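Local coordinates for congerin-1 (Conger myriaster, PDB 1C1L), which binds beta-galactosides such as lactose as a homodimeric galectin, though its physiological role is not yet known, at residues Phe17-Pro28 with Leu82-Ser93. Residues are numbered along the deposited sequence; the frame is centred on the assembly and turned at random.
Sequences FLTVGGFINNSP and LSAGQYFEITLS
Tyr87 turns the edge of its ring onto the face of Phe23, a T-shaped pair with centroids 5.3 Å apart and planes at 64°; Tyr87 CD1 lies over the Phe23 ring near its rim. With CG anti to the backbone N (chi1 175°), the tyrosine ring runs over Gly22 and Gly21, and the bare CA of Gly21 leaves room for its hydroxyl. That hydroxyl donates to the anti lone pair of Glu89 OE2 (Tyr87 OH to Glu89 OE2, 2.7 Å), which fixes the far end of the ring. Further along this face, Thr19 OG1 and Thr91 OG1 share a hydrogen bond of 2.8 Å across a non-hydrogen-bonded pair. At the end of the ladder beyond Leu18 and Leu92, Ser93 CB packs over the Phe17 ring as a CH-pi contact.

On the face bearing Val20 and Ile90, Phe88 takes chi1 68°, placing CG between the backbone N and the carbonyl carbon, and its ring swings back across the neighbouring strand so that one face covers Gly22 N and Gly21 C; the absence of a side chain on Gly22 makes room for it. Ile24 CG1 packs against Phe88 CD1 at 3.7 Å, while Ile24 CD1 reaches the aliphatic part of Gln86 and Leu82 CB. Gln86 closes a type II turn from Ser83, and its NE2 donates to Tyr87 O at 2.8 Å. Beyond the strands, Gly85 N reaches Asn25 O (3.0 Å) from above the carbonyl plane, and Ala84 CB presses tightly on Pro28 CD.

Leu18, Val20 and Gly22 exchange paired backbone hydrogen bonds with Leu92, Ile90 and Phe88. Phe31 meets the Phe88 ring, and Leu46 touches Ile90 from strand 41-52 of the facing sheet. Strands 18-24 and 87-93 are thus antiparallel neighbours within one sheet of the galectin beta-sandwich; the opposing sheet carries the lactose pocket.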
loop_
_atom_site.group_PDB
_atom_site.type_symbol
_atom_site.label_atom_id
_atom_site.label_comp_id
_atom_site.label_asym_id
_atom_site.label_seq_id
_atom_site.Cartn_x
_atom_site.Cartn_y
_atom_site.Cartn_z
ATOM N N PHE A 17 10.084 -5.974 5.360
ATOM C CA PHE A 17 10.692 -4.777 4.816
ATOM C C PHE A 17 9.590 -4.000 4.147
ATOM O O PHE A 17 8.982 -4.458 3.182
ATOM C CB PHE A 17 11.764 -5.125 3.787
ATOM C CG PHE A 17 12.944 -5.770 4.486
ATOM C CD1 PHE A 17 12.897 -7.124 4.823
ATOM C CD2 PHE A 17 14.050 -5.002 4.848
ATOM C CE1 PHE A 17 13.947 -7.704 5.531
ATOM C CE2 PHE A 17 15.097 -5.589 5.551
ATOM C CZ PHE A 17 15.044 -6.937 5.895
ATOM N N LEU A 18 9.301 -2.824 4.671
ATOM C CA LEU A 18 8.309 -1.929 4.115
ATOM C C LEU A 18 9.016 -0.854 3.293
ATOM O O LEU A 18 9.869 -0.137 3.824
ATOM C CB LEU A 18 7.512 -1.277 5.237
ATOM C CG LEU A 18 6.482 -0.227 4.857
ATOM C CD1 LEU A 18 5.323 -0.913 4.161
ATOM C CD2 LEU A 18 5.980 0.498 6.090
ATOM N N THR A 19 8.770 -0.730 2.000
ATOM C CA THR A 19 9.360 0.330 1.200
ATOM C C THR A 19 8.271 1.337 0.890
ATOM O O THR A 19 7.168 0.942 0.508
ATOM C CB THR A 19 9.934 -0.232 -0.111
ATOM O OG1 THR A 19 10.978 -1.111 0.284
ATOM C CG2 THR A 19 10.495 0.817 -1.066
ATOM N N VAL A 20 8.550 2.621 1.090
ATOM C CA VAL A 20 7.644 3.666 0.683
ATOM C C VAL A 20 8.353 4.397 -0.455
ATOM O O VAL A 20 9.582 4.587 -0.432
ATOM C CB VAL A 20 7.340 4.635 1.864
ATOM C CG1 VAL A 20 6.496 3.890 2.888
ATOM C CG2 VAL A 20 8.612 5.134 2.536
ATOM N N GLY A 21 7.614 4.755 -1.491
ATOM C CA GLY A 21 8.156 5.484 -2.618
ATOM C C GLY A 21 7.224 6.628 -2.954
ATOM O O GLY A 21 6.022 6.588 -2.644
ATOM N N GLY A 22 7.748 7.655 -3.588
ATOM C CA GLY A 22 6.928 8.773 -3.971
ATOM C C GLY A 22 7.771 9.882 -4.557
ATOM O O GLY A 22 8.927 9.664 -4.914
ATOM N N PHE A 23 7.200 11.070 -4.634
ATOM C CA PHE A 23 7.885 12.213 -5.220
ATOM C C PHE A 23 7.896 13.356 -4.235
ATOM O O PHE A 23 6.871 13.644 -3.631
ATOM C CB PHE A 23 7.173 12.678 -6.494
ATOM C CG PHE A 23 7.355 11.685 -7.624
ATOM C CD1 PHE A 23 8.459 11.784 -8.465
ATOM C CD2 PHE A 23 6.431 10.650 -7.786
ATOM C CE1 PHE A 23 8.637 10.841 -9.475
ATOM C CE2 PHE A 23 6.620 9.711 -8.795
ATOM C CZ PHE A 23 7.722 9.802 -9.639
ATOM N N ILE A 24 9.047 13.980 -4.032
ATOM C CA ILE A 24 9.136 15.136 -3.159
ATOM C C ILE A 24 8.644 16.328 -3.974
ATOM O O ILE A 24 8.936 16.424 -5.172
ATOM C CB ILE A 24 10.605 15.322 -2.713
ATOM C CG1 ILE A 24 11.067 14.095 -1.939
ATOM C CG2 ILE A 24 10.737 16.538 -1.818
ATOM C CD1 ILE A 24 12.593 13.905 -1.970
ATOM N N ASN A 25 7.903 17.241 -3.379
ATOM C CA ASN A 25 7.445 18.434 -4.076
ATOM C C ASN A 25 8.617 19.297 -4.495
ATOM O O ASN A 25 9.744 19.194 -3.988
ATOM C CB ASN A 25 6.583 19.340 -3.221
ATOM C CG ASN A 25 5.265 18.754 -2.767
ATOM O OD1 ASN A 25 4.865 17.663 -3.153
ATOM N ND2 ASN A 25 4.525 19.418 -1.901
ATOM N N ASN A 26 8.375 20.149 -5.467
ATOM C CA ASN A 26 9.342 21.199 -5.769
ATOM C C ASN A 26 9.203 22.223 -4.657
ATOM O O ASN A 26 8.174 22.275 -3.975
ATOM C CB ASN A 26 9.040 21.858 -7.090
ATOM C CG ASN A 26 9.094 20.858 -8.232
ATOM O OD1 ASN A 26 8.202 20.826 -9.068
ATOM N ND2 ASN A 26 10.077 19.988 -8.310
ATOM N N SER A 27 10.252 23.008 -4.428
ATOM C CA SER A 27 10.303 23.993 -3.350
ATOM C C SER A 27 9.797 23.482 -1.985
ATOM O O SER A 27 8.938 24.097 -1.345
ATOM C CB SER A 27 9.515 25.208 -3.816
ATOM O OG SER A 27 9.992 25.509 -5.123
ATOM N N PRO A 28 10.257 22.333 -1.496
ATOM C CA PRO A 28 9.802 21.761 -0.246
ATOM C C PRO A 28 10.350 22.434 1.000
ATOM O O PRO A 28 11.451 22.978 1.035
ATOM C CB PRO A 28 10.209 20.322 -0.343
ATOM C CG PRO A 28 11.558 20.449 -1.005
ATOM C CD PRO A 28 11.407 21.592 -1.990
ATOM N N LEU A 82 18.407 13.343 -0.281
ATOM C CA LEU A 82 17.249 13.540 -1.144
ATOM C C LEU A 82 17.265 14.951 -1.722
ATOM O O LEU A 82 17.906 15.860 -1.182
ATOM C CB LEU A 82 15.948 13.287 -0.358
ATOM C CG LEU A 82 15.753 11.921 0.325
ATOM C CD1 LEU A 82 14.328 11.822 0.856
ATOM C CD2 LEU A 82 15.981 10.784 -0.665
ATOM N N SER A 83 16.509 15.140 -2.794
ATOM C CA SER A 83 16.452 16.386 -3.515
ATOM C C SER A 83 15.012 16.711 -3.841
ATOM O O SER A 83 14.168 15.846 -4.093
ATOM C CB SER A 83 17.244 16.268 -4.811
ATOM O OG SER A 83 18.508 15.645 -4.622
ATOM N N ALA A 84 14.731 18.004 -3.854
ATOM C CA ALA A 84 13.430 18.544 -4.205
ATOM C C ALA A 84 13.021 18.031 -5.575
ATOM O O ALA A 84 13.888 17.912 -6.448
ATOM C CB ALA A 84 13.493 20.043 -4.299
ATOM N N GLY A 85 11.731 17.728 -5.750
ATOM C CA GLY A 85 11.191 17.286 -7.022
ATOM C C GLY A 85 11.548 15.861 -7.439
ATOM O O GLY A 85 11.124 15.415 -8.511
ATOM N N GLN A 86 12.308 15.113 -6.642
ATOM C CA GLN A 86 12.759 13.792 -7.044
ATOM C C GLN A 86 11.868 12.677 -6.518
ATOM O O GLN A 86 11.166 12.793 -5.531
ATOM C CB GLN A 86 14.217 13.520 -6.548
ATOM C CG GLN A 86 14.378 13.023 -5.086
ATOM C CD GLN A 86 15.664 12.330 -4.633
ATOM O OE1 GLN A 86 16.693 12.959 -4.437
ATOM N NE2 GLN A 86 15.739 11.035 -4.381
ATOM N N TYR A 87 12.042 11.528 -7.189
ATOM C CA TYR A 87 11.430 10.296 -6.743
ATOM C C TYR A 87 12.283 9.803 -5.564
ATOM O O TYR A 87 13.508 9.926 -5.613
ATOM C CB TYR A 87 11.497 9.249 -7.877
ATOM C CG TYR A 87 10.969 7.897 -7.421
ATOM C CD1 TYR A 87 9.601 7.729 -7.243
ATOM C CD2 TYR A 87 11.858 6.856 -7.133
ATOM C CE1 TYR A 87 9.109 6.521 -6.770
ATOM C CE2 TYR A 87 11.365 5.643 -6.660
ATOM C CZ TYR A 87 9.991 5.493 -6.484
ATOM O OH TYR A 87 9.468 4.304 -6.030
ATOM N N PHE A 88 11.724 9.243 -4.488
ATOM C CA PHE A 88 12.502 8.695 -3.390
ATOM C C PHE A 88 11.912 7.334 -3.038
ATOM O O PHE A 88 10.746 7.048 -3.335
ATOM C CB PHE A 88 12.436 9.602 -2.126
ATOM C CG PHE A 88 11.063 9.650 -1.465
ATOM C CD1 PHE A 88 10.101 10.544 -1.940
ATOM C CD2 PHE A 88 10.740 8.752 -0.433
ATOM C CE1 PHE A 88 8.819 10.533 -1.395
ATOM C CE2 PHE A 88 9.457 8.744 0.103
ATOM C CZ PHE A 88 8.493 9.632 -0.380
ATOM N N GLU A 89 12.725 6.513 -2.385
ATOM C CA GLU A 89 12.282 5.270 -1.771
ATOM C C GLU A 89 13.027 5.143 -0.459
ATOM O O GLU A 89 14.245 5.416 -0.391
ATOM C CB GLU A 89 12.635 4.015 -2.530
ATOM C CG GLU A 89 11.653 3.748 -3.638
ATOM C CD GLU A 89 11.944 2.551 -4.530
ATOM O OE1 GLU A 89 12.836 1.756 -4.236
ATOM O OE2 GLU A 89 11.264 2.407 -5.537
ATOM N N ILE A 90 12.304 4.772 0.578
ATOM C CA ILE A 90 12.887 4.516 1.877
ATOM C C ILE A 90 12.340 3.165 2.335
ATOM O O ILE A 90 11.127 2.933 2.298
ATOM C CB ILE A 90 12.492 5.649 2.861
ATOM C CG1 ILE A 90 13.032 6.999 2.402
ATOM C CG2 ILE A 90 13.051 5.288 4.234
ATOM C CD1 ILE A 90 12.349 8.156 3.155
ATOM N N THR A 91 13.213 2.261 2.751
ATOM C CA THR A 91 12.816 0.966 3.276
ATOM C C THR A 91 13.052 0.929 4.777
ATOM O O THR A 91 14.128 1.267 5.288
ATOM C CB THR A 91 13.622 -0.167 2.634
ATOM O OG1 THR A 91 13.384 -0.070 1.241
ATOM C CG2 THR A 91 13.249 -1.555 3.178
ATOM N N LEU A 92 12.042 0.447 5.477
ATOM C CA LEU A 92 12.061 0.339 6.914
ATOM C C LEU A 92 11.882 -1.115 7.316
ATOM O O LEU A 92 11.086 -1.853 6.725
ATOM C CB LEU A 92 10.918 1.113 7.544
ATOM C CG LEU A 92 10.576 2.549 7.185
ATOM C CD1 LEU A 92 9.327 2.994 7.921
ATOM C CD2 LEU A 92 11.717 3.448 7.611
ATOM N N SER A 93 12.633 -1.527 8.312
ATOM C CA SER A 93 12.436 -2.800 8.956
ATOM C C SER A 93 12.744 -2.549 10.427
ATOM O O SER A 93 13.248 -1.477 10.802
ATOM C CB SER A 93 13.374 -3.857 8.357
ATOM O OG SER A 93 14.761 -3.538 8.387
#